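Local coordinates for protein pumilio homolog 23 (Arabidopsis thaliana, PDB 5WZJ) that binds RNA sequence-specifically through its pumilio repeats, recognising an 18S rRNA sequence, and probably regulates translation and mRNA stability, at residues P400-L405 / L431-I436; S365-S370 / F437-D442. One frame throughout, in Å; residues are numbered along the deposited sequence.

Contact 1 (P400-L405 / L431-I436); sequences PRLLFL and LILQGI. With nucleotides of chain B.
L433 reaches from helix 427-436 to two consecutive leucines at the end of helix 398-403, splitting its two methyls between them. CD1 of L433 lies 3.6 Å from CD2 of L403, while its CD2 meets CD1 of L402 at 3.7 Å. The L402 stem also takes part, since its CB is 3.8 Å from CD1 of L433. The side chains of L403 and L433 cross at about a right angle, and CD1 of L433 also approaches CG of L403. The L433 fork is aimed by a chi1 of -73°, which places CG anti to the carbonyl carbon and beside the backbone N. This is the close-packed part, entirely apolar and buried, with V471 of helix 468-477 touching both L403 and L433. Away from it the fit is looser: I432 and L405 approach the facing segment no nearer than 4.6 Å, and I432 instead packs on A364 of helix 360-373.

One residue beyond L433, the helix presents a polar group to the RNA. The carboxamide of Q434 faces adenine A3 of chain B: NE2 donates to N1 over 3.0 Å in a nearly straight bond (170°), and N6 returns a weak bond to OE1. CD2 of L431 makes a van der Waals contact with the same base, 3.5 Å from N1. A leucine in place of Q434 would probably leave N1 of the adenine without its amide donor and N6 without its weak acceptor. A helix buried on one side by leucines and reading a base edge with a glutamine on another is characteristic of the RNA-binding helices of pumilio repeat proteins.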
ATOM      1  N   PRO A 400     -25.029 -10.566  -4.365  1.00 19.42           N
ATOM      2  CA  PRO A 400     -25.434  -9.167  -4.555  1.00 20.72           C
ATOM      3  C   PRO A 400     -25.221  -8.297  -3.327  1.00 22.18           C
ATOM      4  O   PRO A 400     -24.806  -7.139  -3.456  1.00 20.18           O
ATOM      5  CB  PRO A 400     -26.929  -9.266  -4.901  1.00 18.23           C
ATOM      6  CG  PRO A 400     -27.106 -10.620  -5.466  1.00 22.43           C
ATOM      7  CD  PRO A 400     -26.122 -11.499  -4.727  1.00 23.21           C
ATOM      8  N   ARG A 401     -25.496  -8.825  -2.135  1.00 21.64           N
ATOM      9  CA  ARG A 401     -25.363  -8.000  -0.944  1.00 22.81           C
ATOM     10  C   ARG A 401     -23.906  -7.670  -0.648  1.00 24.94           C
ATOM     11  O   ARG A 401     -23.613  -6.569  -0.179  1.00 24.30           O
ATOM     12  CB  ARG A 401     -26.023  -8.689   0.250  1.00 23.68           C
ATOM     13  CG  ARG A 401     -27.545  -8.828   0.089  1.00 23.19           C
ATOM     14  CD  ARG A 401     -28.173  -9.585   1.226  1.00 21.93           C
ATOM     15  NE  ARG A 401     -29.618  -9.704   1.044  1.00 25.08           N
ATOM     16  CZ  ARG A 401     -30.459 -10.127   1.984  1.00 33.84           C
ATOM     17  NH1 ARG A 401     -30.004 -10.469   3.185  1.00 29.79           N
ATOM     18  NH2 ARG A 401     -31.759 -10.200   1.723  1.00 30.88           N
ATOM     19  N   LEU A 402     -22.981  -8.588  -0.931  1.00 15.08           N
ATOM     20  CA  LEU A 402     -21.574  -8.277  -0.692  1.00 17.72           C
ATOM     21  C   LEU A 402     -21.009  -7.369  -1.777  1.00 17.28           C
ATOM     22  O   LEU A 402     -20.193  -6.488  -1.486  1.00 23.64           O
ATOM     23  CB  LEU A 402     -20.751  -9.562  -0.595  1.00 17.04           C
ATOM     24  CG  LEU A 402     -20.808 -10.285   0.754  1.00 21.52           C
ATOM     25  CD1 LEU A 402     -20.235 -11.679   0.630  1.00 18.29           C
ATOM     26  CD2 LEU A 402     -20.079  -9.501   1.838  1.00 20.73           C
ATOM     27  N   LEU A 403     -21.429  -7.566  -3.032  1.00 16.73           N
ATOM     28  CA  LEU A 403     -21.026  -6.647  -4.098  1.00 21.30           C
ATOM     29  C   LEU A 403     -21.412  -5.203  -3.795  1.00 19.76           C
ATOM     30  O   LEU A 403     -20.693  -4.275  -4.185  1.00 20.74           O
ATOM     31  CB  LEU A 403     -21.646  -7.073  -5.429  1.00 19.79           C
ATOM     32  CG  LEU A 403     -21.153  -8.391  -6.023  1.00 18.66           C
ATOM     33  CD1 LEU A 403     -22.056  -8.764  -7.201  1.00 13.38           C
ATOM     34  CD2 LEU A 403     -19.669  -8.273  -6.451  1.00 14.89           C
ATOM     35  N   PHE A 404     -22.545  -4.991  -3.124  1.00 21.21           N
ATOM     36  CA  PHE A 404     -23.014  -3.647  -2.809  1.00 18.99           C
ATOM     37  C   PHE A 404     -23.155  -3.494  -1.302  1.00 20.50           C
ATOM     38  O   PHE A 404     -24.192  -3.031  -0.819  1.00 23.10           O
ATOM     39  CB  PHE A 404     -24.367  -3.354  -3.468  1.00 20.03           C
ATOM     40  CG  PHE A 404     -24.329  -3.271  -4.964  1.00 19.11           C
ATOM     41  CD1 PHE A 404     -23.722  -2.202  -5.600  1.00 18.05           C
ATOM     42  CD2 PHE A 404     -24.944  -4.242  -5.736  1.00 22.86           C
ATOM     43  CE1 PHE A 404     -23.703  -2.113  -6.979  1.00 23.14           C
ATOM     44  CE2 PHE A 404     -24.934  -4.164  -7.113  1.00 24.36           C
ATOM     45  CZ  PHE A 404     -24.315  -3.095  -7.742  1.00 21.85           C
ATOM     46  N   LEU A 405     -22.117  -3.895  -0.562  1.00 18.72           N
ATOM     47  CA  LEU A 405     -22.202  -4.019   0.893  1.00 20.26           C
ATOM     48  C   LEU A 405     -22.736  -2.748   1.559  1.00 27.39           C
ATOM     49  O   LEU A 405     -23.585  -2.826   2.459  1.00 27.84           O
ATOM     50  CB  LEU A 405     -20.817  -4.389   1.434  1.00 24.40           C
ATOM     51  CG  LEU A 405     -20.566  -5.027   2.796  1.00 29.67           C
ATOM     52  CD1 LEU A 405     -21.465  -6.226   3.038  1.00 21.95           C
ATOM     53  CD2 LEU A 405     -19.101  -5.456   2.865  1.00 27.18           C
ATOM     54  N   LEU A 431     -13.253  -7.338  -2.514  1.00 17.02           N
ATOM     55  CA  LEU A 431     -12.012  -7.982  -2.083  1.00 18.29           C
ATOM     56  C   LEU A 431     -12.292  -9.200  -1.206  1.00 15.57           C
ATOM     57  O   LEU A 431     -11.615 -10.226  -1.336  1.00 19.18           O
ATOM     58  CB  LEU A 431     -11.109  -6.984  -1.341  1.00 18.03           C
ATOM     59  CG  LEU A 431     -10.461  -5.882  -2.194  1.00 22.08           C
ATOM     60  CD1 LEU A 431      -9.912  -4.754  -1.296  1.00 19.46           C
ATOM     61  CD2 LEU A 431      -9.348  -6.444  -3.080  1.00 16.07           C
ATOM     62  N   ILE A 432     -13.272  -9.101  -0.298  1.00 13.03           N
ATOM     63  CA  ILE A 432     -13.693 -10.269   0.474  1.00 20.06           C
ATOM     64  C   ILE A 432     -14.056 -11.416  -0.465  1.00 19.99           C
ATOM     65  O   ILE A 432     -13.600 -12.555  -0.301  1.00 21.98           O
ATOM     66  CB  ILE A 432     -14.874  -9.900   1.390  1.00 20.56           C
ATOM     67  CG1 ILE A 432     -14.412  -8.942   2.486  1.00 22.01           C
ATOM     68  CG2 ILE A 432     -15.489 -11.154   2.020  1.00 19.39           C
ATOM     69  CD1 ILE A 432     -15.541  -8.389   3.331  1.00 14.76           C
ATOM     70  N   LEU A 433     -14.841 -11.107  -1.501  1.00 18.02           N
ATOM     71  CA  LEU A 433     -15.298 -12.124  -2.447  1.00 20.29           C
ATOM     72  C   LEU A 433     -14.133 -12.715  -3.232  1.00 18.74           C
ATOM     73  O   LEU A 433     -14.114 -13.920  -3.509  1.00 19.78           O
ATOM     74  CB  LEU A 433     -16.334 -11.508  -3.391  1.00 15.18           C
ATOM     75  CG  LEU A 433     -17.705 -11.227  -2.759  1.00 16.94           C
ATOM     76  CD1 LEU A 433     -18.533 -10.298  -3.646  1.00 15.77           C
ATOM     77  CD2 LEU A 433     -18.455 -12.544  -2.541  1.00 18.23           C
ATOM     78  N   GLN A 434     -13.151 -11.882  -3.596  1.00 16.37           N
ATOM     79  CA  GLN A 434     -11.947 -12.401  -4.240  1.00 19.29           C
ATOM     80  C   GLN A 434     -11.246 -13.402  -3.342  1.00 17.28           C
ATOM     81  O   GLN A 434     -10.747 -14.431  -3.816  1.00 20.61           O
ATOM     82  CB  GLN A 434     -11.004 -11.243  -4.604  1.00 18.42           C
ATOM     83  CG  GLN A 434     -11.547 -10.376  -5.745  1.00 20.90           C
ATOM     84  CD  GLN A 434     -10.830  -9.061  -5.860  1.00 22.85           C
ATOM     85  OE1 GLN A 434      -9.639  -9.021  -6.147  1.00 20.07           O
ATOM     86  NE2 GLN A 434     -11.547  -7.977  -5.631  1.00 19.30           N
ATOM     87  N   GLY A 435     -11.190 -13.116  -2.038  1.00 20.87           N
ATOM     88  CA  GLY A 435     -10.599 -14.067  -1.109  1.00 18.42           C
ATOM     89  C   GLY A 435     -11.459 -15.308  -0.930  1.00 20.67           C
ATOM     90  O   GLY A 435     -10.937 -16.421  -0.833  1.00 21.03           O
ATOM     91  N   ILE A 436     -12.786 -15.127  -0.875  1.00 20.34           N
ATOM     92  CA  ILE A 436     -13.715 -16.258  -0.766  1.00 20.32           C
ATOM     93  C   ILE A 436     -13.434 -17.282  -1.857  1.00 13.36           C
ATOM     94  O   ILE A 436     -13.346 -18.489  -1.598  1.00 18.95           O
ATOM     95  CB  ILE A 436     -15.174 -15.759  -0.819  1.00 21.83           C
ATOM     96  CG1 ILE A 436     -15.554 -15.082   0.504  1.00 21.75           C
ATOM     97  CG2 ILE A 436     -16.161 -16.900  -1.173  1.00 20.55           C
ATOM     98  CD1 ILE A 436     -15.759 -16.061   1.637  1.00 22.03           C
TER
ATOM     99  P     A B   3      -6.602   0.748 -11.389  1.00 40.82           P
ATOM    100  OP1   A B   3      -6.282   2.201 -11.470  1.00 44.22           O
ATOM    101  OP2   A B   3      -5.602  -0.213 -10.860  1.00 36.13           O
ATOM    102  O5'   A B   3      -7.942   0.613 -10.537  1.00 37.81           O
ATOM    103  C5'   A B   3      -9.112   1.345 -10.885  1.00 35.63           C
ATOM    104  C4'   A B   3     -10.272   0.980  -9.989  1.00 37.22           C
ATOM    105  O4'   A B   3     -10.646  -0.403 -10.217  1.00 37.26           O
ATOM    106  C3'   A B   3     -10.012   1.055  -8.486  1.00 33.29           C
ATOM    107  O3'   A B   3     -10.155   2.369  -7.975  1.00 35.99           O
ATOM    108  C2'   A B   3     -11.020   0.061  -7.910  1.00 33.31           C
ATOM    109  O2'   A B   3     -12.315   0.638  -7.801  1.00 35.30           O
ATOM    110  C1'   A B   3     -11.065  -1.001  -9.007  1.00 28.18           C
ATOM    111  N9    A B   3     -10.192  -2.153  -8.726  1.00 24.13           N
ATOM    112  C8    A B   3      -9.035  -2.512  -9.383  1.00 28.91           C
ATOM    113  N7    A B   3      -8.501  -3.624  -8.915  1.00 30.69           N
ATOM    114  C5    A B   3      -9.380  -4.018  -7.897  1.00 28.28           C
ATOM    115  C6    A B   3      -9.397  -5.108  -7.011  1.00 27.76           C
ATOM    116  N6    A B   3      -8.457  -6.056  -6.994  1.00 28.58           N
ATOM    117  N1    A B   3     -10.423  -5.202  -6.127  1.00 27.55           N
ATOM    118  C2    A B   3     -11.368  -4.260  -6.125  1.00 28.24           C
ATOM    119  N3    A B   3     -11.461  -3.187  -6.911  1.00 29.28           N
ATOM    120  C4    A B   3     -10.428  -3.123  -7.775  1.00 25.70           C
TER

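Contact 2 (S365-S370 / F437-D442)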
ATOM      1  N   SER A 365      -9.870  -9.323   6.769  1.00 23.76           N
ATOM      2  CA  SER A 365      -8.584  -9.804   7.260  1.00 20.29           C
ATOM      3  C   SER A 365      -8.723 -11.166   7.921  1.00 17.18           C
ATOM      4  O   SER A 365      -7.871 -12.039   7.734  1.00 22.54           O
ATOM      5  CB  SER A 365      -7.974  -8.791   8.239  1.00 22.68           C
ATOM      6  OG  SER A 365      -7.733  -7.550   7.594  1.00 28.62           O
ATOM      7  N   LEU A 366      -9.770 -11.358   8.725  1.00 16.61           N
ATOM      8  CA  LEU A 366      -9.918 -12.631   9.426  1.00 21.40           C
ATOM      9  C   LEU A 366     -10.170 -13.768   8.444  1.00 24.95           C
ATOM     10  O   LEU A 366      -9.564 -14.844   8.553  1.00 25.85           O
ATOM     11  CB  LEU A 366     -11.047 -12.538  10.454  1.00 21.14           C
ATOM     12  CG  LEU A 366     -11.126 -13.700  11.438  1.00 20.50           C
ATOM     13  CD1 LEU A 366      -9.839 -13.803  12.256  1.00 20.86           C
ATOM     14  CD2 LEU A 366     -12.346 -13.573  12.359  1.00 21.20           C
ATOM     15  N   ILE A 367     -11.030 -13.534   7.460  1.00 25.10           N
ATOM     16  CA  ILE A 367     -11.294 -14.552   6.448  1.00 26.83           C
ATOM     17  C   ILE A 367     -10.019 -14.896   5.686  1.00 26.29           C
ATOM     18  O   ILE A 367      -9.719 -16.072   5.447  1.00 27.03           O
ATOM     19  CB  ILE A 367     -12.412 -14.077   5.504  1.00 26.91           C
ATOM     20  CG1 ILE A 367     -13.731 -13.950   6.284  1.00 27.51           C
ATOM     21  CG2 ILE A 367     -12.553 -15.034   4.331  1.00 24.94           C
ATOM     22  CD1 ILE A 367     -14.845 -13.322   5.492  1.00 34.33           C
ATOM     23  N   ALA A 368      -9.234 -13.881   5.317  1.00 25.10           N
ATOM     24  CA  ALA A 368      -8.033 -14.133   4.525  1.00 21.93           C
ATOM     25  C   ALA A 368      -7.000 -14.935   5.308  1.00 28.82           C
ATOM     26  O   ALA A 368      -6.324 -15.805   4.746  1.00 33.83           O
ATOM     27  CB  ALA A 368      -7.428 -12.811   4.051  1.00 27.11           C
ATOM     28  N   VAL A 369      -6.854 -14.654   6.606  1.00 23.14           N
ATOM     29  CA  VAL A 369      -5.837 -15.355   7.376  1.00 27.15           C
ATOM     30  C   VAL A 369      -6.274 -16.771   7.737  1.00 26.53           C
ATOM     31  O   VAL A 369      -5.414 -17.629   7.961  1.00 25.93           O
ATOM     32  CB  VAL A 369      -5.452 -14.558   8.635  1.00 22.68           C
ATOM     33  CG1 VAL A 369      -6.449 -14.803   9.761  1.00 19.36           C
ATOM     34  CG2 VAL A 369      -4.040 -14.918   9.072  1.00 22.74           C
ATOM     35  N   SER A 370      -7.584 -17.051   7.808  1.00 25.59           N
ATOM     36  CA  SER A 370      -8.010 -18.442   7.954  1.00 26.52           C
ATOM     37  C   SER A 370      -7.482 -19.278   6.799  1.00 27.04           C
ATOM     38  O   SER A 370      -6.997 -20.403   6.991  1.00 29.03           O
ATOM     39  CB  SER A 370      -9.538 -18.535   8.024  1.00 25.31           C
ATOM     40  OG  SER A 370     -10.100 -18.679   6.736  1.00 32.39           O
ATOM     41  N   PHE A 437     -13.262 -16.820  -3.091  1.00 14.60           N
ATOM     42  CA  PHE A 437     -13.148 -17.767  -4.190  1.00 19.68           C
ATOM     43  C   PHE A 437     -11.775 -18.418  -4.276  1.00 24.79           C
ATOM     44  O   PHE A 437     -11.543 -19.229  -5.179  1.00 20.50           O
ATOM     45  CB  PHE A 437     -13.546 -17.094  -5.512  1.00 20.25           C
ATOM     46  CG  PHE A 437     -15.041 -16.929  -5.639  1.00 19.35           C
ATOM     47  CD1 PHE A 437     -15.861 -18.053  -5.651  1.00 20.37           C
ATOM     48  CD2 PHE A 437     -15.630 -15.669  -5.662  1.00 20.14           C
ATOM     49  CE1 PHE A 437     -17.250 -17.931  -5.713  1.00 18.33           C
ATOM     50  CE2 PHE A 437     -17.024 -15.531  -5.731  1.00 20.51           C
ATOM     51  CZ  PHE A 437     -17.832 -16.665  -5.753  1.00 18.29           C
ATOM     52  N   LYS A 438     -10.884 -18.135  -3.331  1.00 23.75           N
ATOM     53  CA  LYS A 438      -9.653 -18.896  -3.218  1.00 24.94           C
ATOM     54  C   LYS A 438      -9.772 -20.078  -2.262  1.00 22.92           C
ATOM     55  O   LYS A 438      -8.890 -20.944  -2.270  1.00 22.08           O
ATOM     56  CB  LYS A 438      -8.505 -17.964  -2.805  1.00 27.48           C
ATOM     57  CG  LYS A 438      -8.057 -17.056  -3.957  1.00 28.95           C
ATOM     58  CD  LYS A 438      -7.112 -15.961  -3.495  1.00 35.52           C
ATOM     59  CE  LYS A 438      -5.841 -16.542  -2.911  1.00 40.88           C
ATOM     60  NZ  LYS A 438      -5.069 -15.510  -2.155  1.00 39.99           N
ATOM     61  N   PHE A 439     -10.838 -20.155  -1.459  1.00 20.03           N
ATOM     62  CA  PHE A 439     -11.073 -21.351  -0.653  1.00 21.59           C
ATOM     63  C   PHE A 439     -11.387 -22.556  -1.546  1.00 20.92           C
ATOM     64  O   PHE A 439     -11.846 -22.421  -2.686  1.00 22.38           O
ATOM     65  CB  PHE A 439     -12.238 -21.144   0.325  1.00 19.45           C
ATOM     66  CG  PHE A 439     -11.929 -20.223   1.486  1.00 24.27           C
ATOM     67  CD1 PHE A 439     -11.251 -20.688   2.606  1.00 24.99           C
ATOM     68  CD2 PHE A 439     -12.342 -18.899   1.465  1.00 25.91           C
ATOM     69  CE1 PHE A 439     -10.980 -19.847   3.680  1.00 22.28           C
ATOM     70  CE2 PHE A 439     -12.078 -18.051   2.539  1.00 28.96           C
ATOM     71  CZ  PHE A 439     -11.399 -18.526   3.648  1.00 26.06           C
ATOM     72  N   SER A 440     -11.131 -23.744  -1.005  1.00 21.73           N
ATOM     73  CA  SER A 440     -11.675 -24.977  -1.563  1.00 29.18           C
ATOM     74  C   SER A 440     -13.183 -24.843  -1.746  1.00 22.87           C
ATOM     75  O   SER A 440     -13.872 -24.257  -0.906  1.00 19.71           O
ATOM     76  CB  SER A 440     -11.354 -26.153  -0.630  1.00 27.84           C
ATOM     77  OG  SER A 440     -12.321 -27.196  -0.748  1.00 35.82           O
ATOM     78  N   SER A 441     -13.705 -25.393  -2.847  1.00 23.73           N
ATOM     79  CA  SER A 441     -15.140 -25.259  -3.113  1.00 23.08           C
ATOM     80  C   SER A 441     -15.993 -25.908  -2.030  1.00 23.84           C
ATOM     81  O   SER A 441     -17.155 -25.511  -1.864  1.00 22.52           O
ATOM     82  CB  SER A 441     -15.498 -25.840  -4.488  1.00 22.65           C
ATOM     83  OG  SER A 441     -15.368 -27.248  -4.502  1.00 26.69           O
ATOM     84  N   ASP A 442     -15.440 -26.875  -1.278  1.00 25.88           N
ATOM     85  CA  ASP A 442     -16.144 -27.452  -0.126  1.00 22.54           C
ATOM     86  C   ASP A 442     -16.604 -26.393   0.868  1.00 26.33           C
ATOM     87  O   ASP A 442     -17.589 -26.599   1.587  1.00 21.20           O
ATOM     88  CB  ASP A 442     -15.253 -28.437   0.642  1.00 32.62           C
ATOM     89  CG  ASP A 442     -14.798 -29.612  -0.193  1.00 47.26           C
ATOM     90  OD1 ASP A 442     -15.425 -29.916  -1.231  1.00 52.72           O
ATOM     91  OD2 ASP A 442     -13.800 -30.247   0.211  1.00 54.00           O
TER
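Helix-to-loop packing within the pumilio superhelix brings the F439 ring, carried by the loop between helices 427-436 and 445-453, against helix 360-373. The ring meets the 365-370 segment with its edge, and the contacting atoms lie near the ring plane. On one part of that edge, CE2 is 3.5 Å from the CG2 methyl of I367, an apolar methyl-to-ring-edge contact in which the two side chains run at about a right angle. This I367 branch is anti to the backbone N and beside the carbonyl carbon, leaving CG1 to take the other direction. Further round the rim, CZ comes 3.4 Å from OG of S370 and 3.5 Å from the backbone O of I367.

Those two oxygens are themselves joined: OG of S370 donates to O of I367 over 2.9 Å, with the donor tilted 21° from the carbonyl plane. A chi1 of 90° turns OG back along the helix to make this bond. C381 and E377 of helix 377-388 and I444 also touch F439, placing the ring among several parts of the fold.

The serine hydroxyl thus spends its proton inside its own helix, and the phenyl rim, whose hydrogens carry a slight positive charge, meets two oxygens and a methyl. Such an edge is likely to suit the oxygens electrostatically, although the two segments share no hydrogen bond.

Overall arrangement
The two contacts lie on the same side of the chain's centre, with their own centres about 12 Å apart. Along the chain the order is 365-370, 400-405, 431-436 and 437-442, so contact 1 is nested within the loop closed by contact 2. The last two segments are continuous: helix 427-436 supplies one half of contact 1, and the loop directly after it supplies one half of contact 2. A direct touch joins them, CG2 of I432 lying 4.1 Å from CD1 of I367. Helix 427-436 is therefore packed against helix 398-403 and helix 360-373, so the helix that carries the RNA-facing glutamine is held between neighbouring helices of the superhelix.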